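PDB 3E96: dihydrodipicolinate synthase from Bacillus clausii KSM-K16, which probably acts as a 4-hydroxy-tetrahydrodipicolinate synthase, a lyase of the DapA family built on a TIM barrel. Local coordinates for residues Ile18-Pro22 with His34-Thr38; Leu215-Leu219 with Ala267-Gln273; Val262-Glu266 with Val282-Ser286. All blocks are in the same frame, centred on the assembly; numbering follows the deposited sequence.

Contact 1 (Ile18-Pro22 with His34-Thr38); sequences IPITP and HYKET
Tyr35 and Pro22 bury the most surface here, and Thr38 follows. Pro22 lies against the first turn of helix 32-43. Its CB is 3.5 Å from His34 CB, and its CD is 3.8 Å from Tyr35 CD1. The proline reaches the tyrosine ring at the edge, near the ring plane, and the two side chains cross at about a right angle. Tyr35 CG is anti to the backbone N (chi1 -174°), which carries the ring along the loop 18-22. The same ring edge meets the carbonyl of Ile20, with Ile20 O 3.4 Å from Tyr35 CE1. This oxygen is buried without a hydrogen-bond partner in the model; the C-H edge of Tyr35 lies against it. Farther out, Pro19 CG touches Tyr35 OH at 3.7 Å. The hydroxyl itself is hydrogen-bonded to Thr74 of helix 64-78. Thr38 sits one turn after Tyr35. Its methyl CG2 is 4.0 Å from Ile20 CG1, and these side chains also cross at about a right angle.

The loop follows strand 15-17, the first strand of the TIM barrel, and leads to helix 32-43. The contact therefore packs the start of a beta-alpha connection onto its own helix. Ile20 also lies close to Thr56, a predicted pyruvate-binding residue, so the loop probably borders the active site. No hydrogen bond joins the two segments. Apolar contact and ring-edge packing hold the loop to the helix, which implies that shape fit matters more than polar pairing.

Contact 2 (Leu215-Leu219 with Ala267-Gln273); sequences LVNLL and AMEMLRQ
Leu218 points into the end of helix 262-270 and meets two of its side chains, Ala267 and Met268, and two just past its end, Leu271 and Gln273. CG of Leu218 stands between the backbone N and the carbonyl carbon (chi1 56°), and its CD1 methyl lies 4.1 Å from Ala267 CB. Leu218 CD1 is also 4.0 Å from Leu271 CD1, where the two leucines cross at a slant. On another side of Leu218, its CB rests 3.9 Å from Met268 CG. The methionine chain runs on extended, and Met268 SD lies 3.8 Å from Asn217 CB; only the terminal methyl CE turns aside.

The helix ends here in a Schellman motif with Arg272, at positive phi, as the C-prime residue. Gln273 N bonds back to Met268 O. Gln273 thus comes right after the turn, and its extended side chain runs over to the loop that follows barrel strand 210-213. Gln273 NE2 donates to Leu218 O at 3.2 Å, nearly straight at 175°. The bond lies in the amide plane and uses a lone pair of the carbonyl. With an alanine here, Leu218 O would probably lose this donor and a gap would open beside Leu218. Gln273 OE1 packs 3.3 Å from Leu218 CB and is buried without a polar partner in the model.

Contact 3 (Val262-Glu266 with Val282-Ser286); sequences VVIKE and VNELS
This is a mixed contact, apolar at its centre with one hydrogen bond from a backbone N-H to a carboxylate, between the first turn of helix 262-270 and the loop that leads to helix 287-299. Leu285 has the most surface covered. Its CD2 methyl reaches Val262 CG1 at 3.7 Å and Val263 CG2 at 4.1 Å. Val262 also meets the first residue of 282-286: Val262 CB is 3.8 Å from Val282 CG1. Val262 CG2, anti to its own N, lies 3.5 Å from Asn283 O.

The loop ends at Ser286, the N-cap of helix 287-299, whose hydroxyl takes the bond from Asp289 N. Both helices belong to the C-terminal part that follows the eight barrel strands. Just before the cap, Leu285 N donates to Glu266 OE2 at 2.8 Å and 179°. The donor comes on the syn side, 31° out of the carboxylate plane. Glu266 and Leu285 run past each other in opposite directions, so the carboxylate also packs on the leucine: Glu266 CD is 3.6 Å from Leu285 CG. Glu266 OE1 forms a salt bridge with Lys290, which would probably offset the negative charge. At the Val282 end of the segment, Val282 packs on Val120 of the second subunit.

How the contacts relate
Contact 1 comes first along the chain. It closes the loop between barrel strand 15-17 and helix 32-43, and it ends before the other two begin. Contact 2 spans much more chain. It brings the loop after the last strand, 210-213, to the end of helix 262-270. Contact 3 starts inside that span, at the beginning of the same helix, and closes beyond it at 282-286, so contacts 2 and 3 cross. Helix 262-270 is their common element. It also reaches contact 1: Ile20 packs on Ile264 and Met268, and Thr21 O accepts from Lys265 NZ. Together they tie loops after the first and last barrel strands to the C-terminal helices.

Contact 1 (Ile18-Pro22 with His34-Thr38)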
loop_
_atom_site.group_PDB
_atom_site.type_symbol
_atom_site.label_atom_id
_atom_site.label_comp_id
_atom_site.label_asym_id
_atom_site.label_seq_id
_atom_site.Cartn_x
_atom_site.Cartn_y
_atom_site.Cartn_z
ATOM N N ILE B 18 2.071 19.335 -4.459
ATOM C CA ILE B 18 2.725 18.030 -4.475
ATOM C C ILE B 18 3.348 17.880 -5.851
ATOM O O ILE B 18 2.647 17.659 -6.836
ATOM C CB ILE B 18 1.720 16.873 -4.277
ATOM C CG1 ILE B 18 0.653 17.260 -3.244
ATOM C CG2 ILE B 18 2.472 15.618 -3.840
ATOM C CD1 ILE B 18 1.191 17.638 -1.888
ATOM N N PRO B 19 4.680 17.968 -5.932
ATOM C CA PRO B 19 5.381 17.857 -7.209
ATOM C C PRO B 19 5.473 16.449 -7.760
ATOM O O PRO B 19 5.534 15.477 -7.008
ATOM C CB PRO B 19 6.761 18.408 -6.880
ATOM C CG PRO B 19 6.987 17.835 -5.495
ATOM C CD PRO B 19 5.637 18.055 -4.810
ATOM N N ILE B 20 5.472 16.348 -9.083
ATOM C CA ILE B 20 5.634 15.057 -9.728
ATOM C C ILE B 20 7.132 14.770 -9.680
ATOM O O ILE B 20 7.938 15.670 -9.414
ATOM C CB ILE B 20 5.260 15.103 -11.223
ATOM C CG1 ILE B 20 6.065 16.215 -11.910
ATOM C CG2 ILE B 20 3.776 15.305 -11.390
ATOM C CD1 ILE B 20 6.221 16.038 -13.417
ATOM N N THR B 21 7.499 13.517 -9.921
ATOM C CA THR B 21 8.902 13.137 -10.005
ATOM C C THR B 21 9.052 12.746 -11.475
ATOM O O THR B 21 8.584 11.686 -11.899
ATOM C CB THR B 21 9.254 11.915 -9.133
ATOM O OG1 THR B 21 8.960 12.201 -7.759
ATOM C CG2 THR B 21 10.744 11.589 -9.266
ATOM N N PRO B 22 9.677 13.616 -12.285
ATOM C CA PRO B 22 9.860 13.319 -13.709
ATOM C C PRO B 22 10.698 12.063 -13.919
ATOM O O PRO B 22 11.789 11.950 -13.365
ATOM C CB PRO B 22 10.575 14.567 -14.240
ATOM C CG PRO B 22 10.143 15.647 -13.285
ATOM C CD PRO B 22 10.207 14.949 -11.953
ATOM N N HIS B 34 14.456 18.206 -14.924
ATOM C CA HIS B 34 13.020 18.395 -15.082
ATOM C C HIS B 34 12.380 18.612 -13.716
ATOM O O HIS B 34 11.412 19.361 -13.588
ATOM C CB HIS B 34 12.399 17.184 -15.782
ATOM C CG HIS B 34 12.776 17.069 -17.228
ATOM N ND1 HIS B 34 12.376 16.015 -18.021
ATOM C CD2 HIS B 34 13.493 17.892 -18.029
ATOM C CE1 HIS B 34 12.829 16.194 -19.250
ATOM N NE2 HIS B 34 13.509 17.326 -19.282
ATOM N N TYR B 35 12.925 17.964 -12.692
ATOM C CA TYR B 35 12.385 18.125 -11.345
ATOM C C TYR B 35 12.569 19.575 -10.903
ATOM O O TYR B 35 11.662 20.184 -10.335
ATOM C CB TYR B 35 13.092 17.193 -10.355
ATOM C CG TYR B 35 12.461 17.215 -8.979
ATOM C CD1 TYR B 35 11.149 16.769 -8.787
ATOM C CD2 TYR B 35 13.154 17.719 -7.879
ATOM C CE1 TYR B 35 10.543 16.830 -7.535
ATOM C CE2 TYR B 35 12.557 17.788 -6.619
ATOM C CZ TYR B 35 11.249 17.342 -6.456
ATOM O OH TYR B 35 10.646 17.426 -5.224
ATOM N N LYS B 36 13.748 20.130 -11.170
ATOM C CA LYS B 36 14.024 21.514 -10.802
ATOM C C LYS B 36 13.031 22.447 -11.487
ATOM O O LYS B 36 12.548 23.406 -10.882
ATOM C CB LYS B 36 15.457 21.895 -11.194
ATOM C CG LYS B 36 15.780 23.369 -11.007
ATOM C CD LYS B 36 17.259 23.638 -11.269
ATOM C CE LYS B 36 17.487 25.073 -11.726
ATOM N NZ LYS B 36 16.933 26.069 -10.779
ATOM N N GLU B 37 12.738 22.167 -12.752
ATOM C CA GLU B 37 11.790 22.974 -13.516
ATOM C C GLU B 37 10.411 22.934 -12.869
ATOM O O GLU B 37 9.696 23.937 -12.837
ATOM C CB GLU B 37 11.680 22.454 -14.950
ATOM C CG GLU B 37 12.857 22.805 -15.841
ATOM C CD GLU B 37 12.807 22.080 -17.172
ATOM O OE1 GLU B 37 11.695 21.900 -17.713
ATOM O OE2 GLU B 37 13.884 21.699 -17.684
ATOM N N THR B 38 10.043 21.762 -12.364
ATOM C CA THR B 38 8.751 21.568 -11.717
ATOM C C THR B 38 8.707 22.332 -10.398
ATOM O O THR B 38 7.739 23.035 -10.103
ATOM C CB THR B 38 8.500 20.074 -11.448
ATOM O OG1 THR B 38 8.545 19.359 -12.688
ATOM C CG2 THR B 38 7.140 19.867 -10.803
#

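Contact 2 (Leu215-Leu219 with Ala267-Gln273)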
loop_
_atom_site.group_PDB
_atom_site.type_symbol
_atom_site.label_atom_id
_atom_site.label_comp_id
_atom_site.label_asym_id
_atom_site.label_seq_id
_atom_site.Cartn_x
_atom_site.Cartn_y
_atom_site.Cartn_z
ATOM N N LEU B 215 -2.529 19.899 -9.372
ATOM C CA LEU B 215 -2.743 20.821 -10.479
ATOM C C LEU B 215 -1.617 21.856 -10.579
ATOM O O LEU B 215 -1.301 22.328 -11.673
ATOM C CB LEU B 215 -4.095 21.532 -10.308
ATOM C CG LEU B 215 -4.501 22.598 -11.332
ATOM C CD1 LEU B 215 -4.546 21.987 -12.722
ATOM C CD2 LEU B 215 -5.868 23.162 -10.966
ATOM N N VAL B 216 -1.004 22.198 -9.448
ATOM C CA VAL B 216 0.076 23.186 -9.451
ATOM C C VAL B 216 1.261 22.782 -10.331
ATOM O O VAL B 216 2.069 23.633 -10.706
ATOM C CB VAL B 216 0.606 23.476 -8.026
ATOM C CG1 VAL B 216 -0.493 24.111 -7.180
ATOM C CG2 VAL B 216 1.109 22.197 -7.383
ATOM N N ASN B 217 1.367 21.495 -10.660
ATOM C CA ASN B 217 2.464 21.035 -11.510
ATOM C C ASN B 217 2.403 21.628 -12.911
ATOM O O ASN B 217 3.429 21.739 -13.581
ATOM C CB ASN B 217 2.475 19.508 -11.624
ATOM C CG ASN B 217 2.985 18.833 -10.365
ATOM O OD1 ASN B 217 2.202 18.338 -9.545
ATOM N ND2 ASN B 217 4.297 18.822 -10.199
ATOM N N LEU B 218 1.207 21.995 -13.363
ATOM C CA LEU B 218 1.062 22.574 -14.692
ATOM C C LEU B 218 0.426 23.960 -14.699
ATOM O O LEU B 218 0.810 24.810 -15.501
ATOM C CB LEU B 218 0.248 21.647 -15.607
ATOM C CG LEU B 218 -1.155 21.210 -15.166
ATOM C CD1 LEU B 218 -1.979 20.825 -16.390
ATOM C CD2 LEU B 218 -1.047 20.035 -14.187
ATOM N N LEU B 219 -0.532 24.190 -13.804
ATOM C CA LEU B 219 -1.245 25.465 -13.748
ATOM C C LEU B 219 -1.435 25.962 -12.319
ATOM O O LEU B 219 -2.558 26.034 -11.820
ATOM C CB LEU B 219 -2.612 25.304 -14.417
ATOM C CG LEU B 219 -2.565 24.852 -15.880
ATOM C CD1 LEU B 219 -3.914 24.305 -16.321
ATOM C CD2 LEU B 219 -2.147 26.033 -16.744
ATOM N N ALA B 267 -0.532 15.787 -19.659
ATOM C CA ALA B 267 -1.083 17.124 -19.862
ATOM C C ALA B 267 0.082 18.122 -19.894
ATOM O O ALA B 267 0.121 19.020 -20.746
ATOM C CB ALA B 267 -2.046 17.477 -18.734
ATOM N N MET B 268 1.027 17.958 -18.967
ATOM C CA MET B 268 2.206 18.830 -18.895
ATOM C C MET B 268 2.989 18.758 -20.207
ATOM O O MET B 268 3.398 19.790 -20.753
ATOM C CB MET B 268 3.136 18.420 -17.732
ATOM C CG MET B 268 2.580 18.659 -16.319
ATOM S SD MET B 268 3.654 18.082 -14.962
ATOM C CE MET B 268 3.339 16.398 -14.976
ATOM N N GLU B 269 3.202 17.543 -20.711
ATOM C CA GLU B 269 3.943 17.361 -21.959
ATOM C C GLU B 269 3.240 18.054 -23.128
ATOM O O GLU B 269 3.896 18.642 -23.997
ATOM C CB GLU B 269 4.125 15.871 -22.266
ATOM C CG GLU B 269 5.177 15.157 -21.403
ATOM C CD GLU B 269 6.602 15.615 -21.684
ATOM O OE1 GLU B 269 6.896 16.000 -22.838
ATOM O OE2 GLU B 269 7.440 15.569 -20.756
ATOM N N MET B 270 1.912 17.982 -23.158
ATOM C CA MET B 270 1.156 18.638 -24.219
ATOM C C MET B 270 1.343 20.154 -24.141
ATOM O O MET B 270 1.291 20.843 -25.158
ATOM C CB MET B 270 -0.335 18.300 -24.121
ATOM C CG MET B 270 -0.718 16.976 -24.757
ATOM S SD MET B 270 -2.512 16.777 -24.912
ATOM C CE MET B 270 -2.864 17.889 -26.216
ATOM N N LEU B 271 1.562 20.667 -22.933
ATOM C CA LEU B 271 1.762 22.102 -22.738
ATOM C C LEU B 271 3.247 22.447 -22.810
ATOM O O LEU B 271 3.675 23.528 -22.386
ATOM C CB LEU B 271 1.197 22.538 -21.384
ATOM C CG LEU B 271 -0.307 22.339 -21.183
ATOM C CD1 LEU B 271 -0.672 22.680 -19.739
ATOM C CD2 LEU B 271 -1.086 23.213 -22.157
ATOM N N ARG B 272 4.020 21.510 -23.347
ATOM C CA ARG B 272 5.460 21.657 -23.506
ATOM C C ARG B 272 6.216 21.859 -22.202
ATOM O O ARG B 272 7.234 22.551 -22.158
ATOM C CB ARG B 272 5.769 22.793 -24.489
ATOM C CG ARG B 272 5.320 22.477 -25.907
ATOM C CD ARG B 272 5.480 23.662 -26.846
ATOM N NE ARG B 272 4.956 23.357 -28.174
ATOM C CZ ARG B 272 5.526 22.519 -29.038
ATOM N NH1 ARG B 272 6.653 21.897 -28.719
ATOM N NH2 ARG B 272 4.964 22.300 -30.221
ATOM N N GLN B 273 5.705 21.249 -21.135
ATOM C CA GLN B 273 6.347 21.302 -19.830
ATOM C C GLN B 273 6.954 19.907 -19.675
ATOM O O GLN B 273 6.324 18.910 -20.042
ATOM C CB GLN B 273 5.314 21.573 -18.731
ATOM C CG GLN B 273 4.518 22.861 -18.939
ATOM C CD GLN B 273 3.476 23.090 -17.853
ATOM O OE1 GLN B 273 3.069 22.154 -17.165
ATOM N NE2 GLN B 273 3.027 24.334 -17.710
#

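Contact 3 (Val262-Glu266 with Val282-Ser286)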
loop_
_atom_site.group_PDB
_atom_site.type_symbol
_atom_site.label_atom_id
_atom_site.label_comp_id
_atom_site.label_asym_id
_atom_site.label_seq_id
_atom_site.Cartn_x
_atom_site.Cartn_y
_atom_site.Cartn_z
ATOM N N VAL B 262 -0.485 10.102 -14.143
ATOM C CA VAL B 262 -0.241 10.009 -15.574
ATOM C C VAL B 262 -0.992 11.090 -16.361
ATOM O O VAL B 262 -0.470 11.602 -17.349
ATOM C CB VAL B 262 -0.566 8.591 -16.116
ATOM C CG1 VAL B 262 -2.034 8.268 -15.925
ATOM C CG2 VAL B 262 -0.154 8.497 -17.585
ATOM N N VAL B 263 -2.197 11.452 -15.924
ATOM C CA VAL B 263 -2.954 12.509 -16.606
ATOM C C VAL B 263 -2.193 13.834 -16.475
ATOM O O VAL B 263 -2.102 14.614 -17.432
ATOM C CB VAL B 263 -4.374 12.683 -16.007
ATOM C CG1 VAL B 263 -5.011 13.979 -16.517
ATOM C CG2 VAL B 263 -5.246 11.495 -16.393
ATOM N N ILE B 264 -1.649 14.086 -15.286
ATOM C CA ILE B 264 -0.881 15.305 -15.052
ATOM C C ILE B 264 0.345 15.352 -15.971
ATOM O O ILE B 264 0.614 16.372 -16.621
ATOM C CB ILE B 264 -0.404 15.396 -13.579
ATOM C CG1 ILE B 264 -1.596 15.672 -12.662
ATOM C CG2 ILE B 264 0.636 16.501 -13.423
ATOM C CD1 ILE B 264 -1.242 15.708 -11.187
ATOM N N LYS B 265 1.081 14.246 -16.032
ATOM C CA LYS B 265 2.281 14.191 -16.861
ATOM C C LYS B 265 2.035 14.328 -18.355
ATOM O O LYS B 265 2.788 15.015 -19.050
ATOM C CB LYS B 265 3.069 12.908 -16.569
ATOM C CG LYS B 265 3.764 12.938 -15.204
ATOM C CD LYS B 265 4.725 11.772 -15.002
ATOM C CE LYS B 265 5.479 11.924 -13.681
ATOM N NZ LYS B 265 6.323 10.732 -13.348
ATOM N N GLU B 266 0.991 13.688 -18.865
ATOM C CA GLU B 266 0.723 13.799 -20.294
ATOM C C GLU B 266 0.142 15.171 -20.625
ATOM O O GLU B 266 0.327 15.678 -21.731
ATOM C CB GLU B 266 -0.185 12.660 -20.758
ATOM C CG GLU B 266 0.534 11.317 -20.688
ATOM C CD GLU B 266 -0.068 10.247 -21.573
ATOM O OE1 GLU B 266 -0.760 10.594 -22.558
ATOM O OE2 GLU B 266 0.171 9.053 -21.293
ATOM N N VAL B 282 1.976 2.119 -13.286
ATOM C CA VAL B 282 1.099 2.945 -14.115
ATOM C C VAL B 282 1.826 3.216 -15.425
ATOM O O VAL B 282 2.970 3.658 -15.415
ATOM C CB VAL B 282 0.731 4.299 -13.460
ATOM C CG1 VAL B 282 -0.025 5.171 -14.473
ATOM C CG2 VAL B 282 -0.157 4.065 -12.239
ATOM N N ASN B 283 1.176 2.926 -16.548
ATOM C CA ASN B 283 1.802 3.173 -17.843
ATOM C C ASN B 283 1.104 4.341 -18.533
ATOM O O ASN B 283 0.361 5.085 -17.889
ATOM C CB ASN B 283 1.799 1.894 -18.703
ATOM C CG ASN B 283 0.412 1.470 -19.147
ATOM O OD1 ASN B 283 -0.579 1.690 -18.454
ATOM N ND2 ASN B 283 0.344 0.829 -20.311
ATOM N N GLU B 284 1.336 4.520 -19.830
ATOM C CA GLU B 284 0.742 5.658 -20.530
ATOM C C GLU B 284 -0.761 5.593 -20.761
ATOM O O GLU B 284 -1.379 4.536 -20.653
ATOM C CB GLU B 284 1.461 5.893 -21.866
ATOM C CG GLU B 284 1.248 4.824 -22.932
ATOM C CD GLU B 284 1.849 3.478 -22.565
ATOM O OE1 GLU B 284 2.949 3.444 -21.967
ATOM O OE2 GLU B 284 1.227 2.445 -22.891
ATOM N N LEU B 285 -1.346 6.746 -21.077
ATOM C CA LEU B 285 -2.780 6.841 -21.325
ATOM C C LEU B 285 -3.176 6.160 -22.625
ATOM O O LEU B 285 -2.373 6.052 -23.552
ATOM C CB LEU B 285 -3.221 8.312 -21.391
ATOM C CG LEU B 285 -3.148 9.162 -20.121
ATOM C CD1 LEU B 285 -3.611 10.583 -20.428
ATOM C CD2 LEU B 285 -4.028 8.544 -19.043
ATOM N N SER B 286 -4.421 5.700 -22.683
ATOM C CA SER B 286 -4.949 5.071 -23.890
ATOM C C SER B 286 -5.195 6.218 -24.866
ATOM O O SER B 286 -5.133 7.387 -24.477
ATOM C CB SER B 286 -6.279 4.384 -23.590
ATOM O OG SER B 286 -7.236 5.338 -23.153
#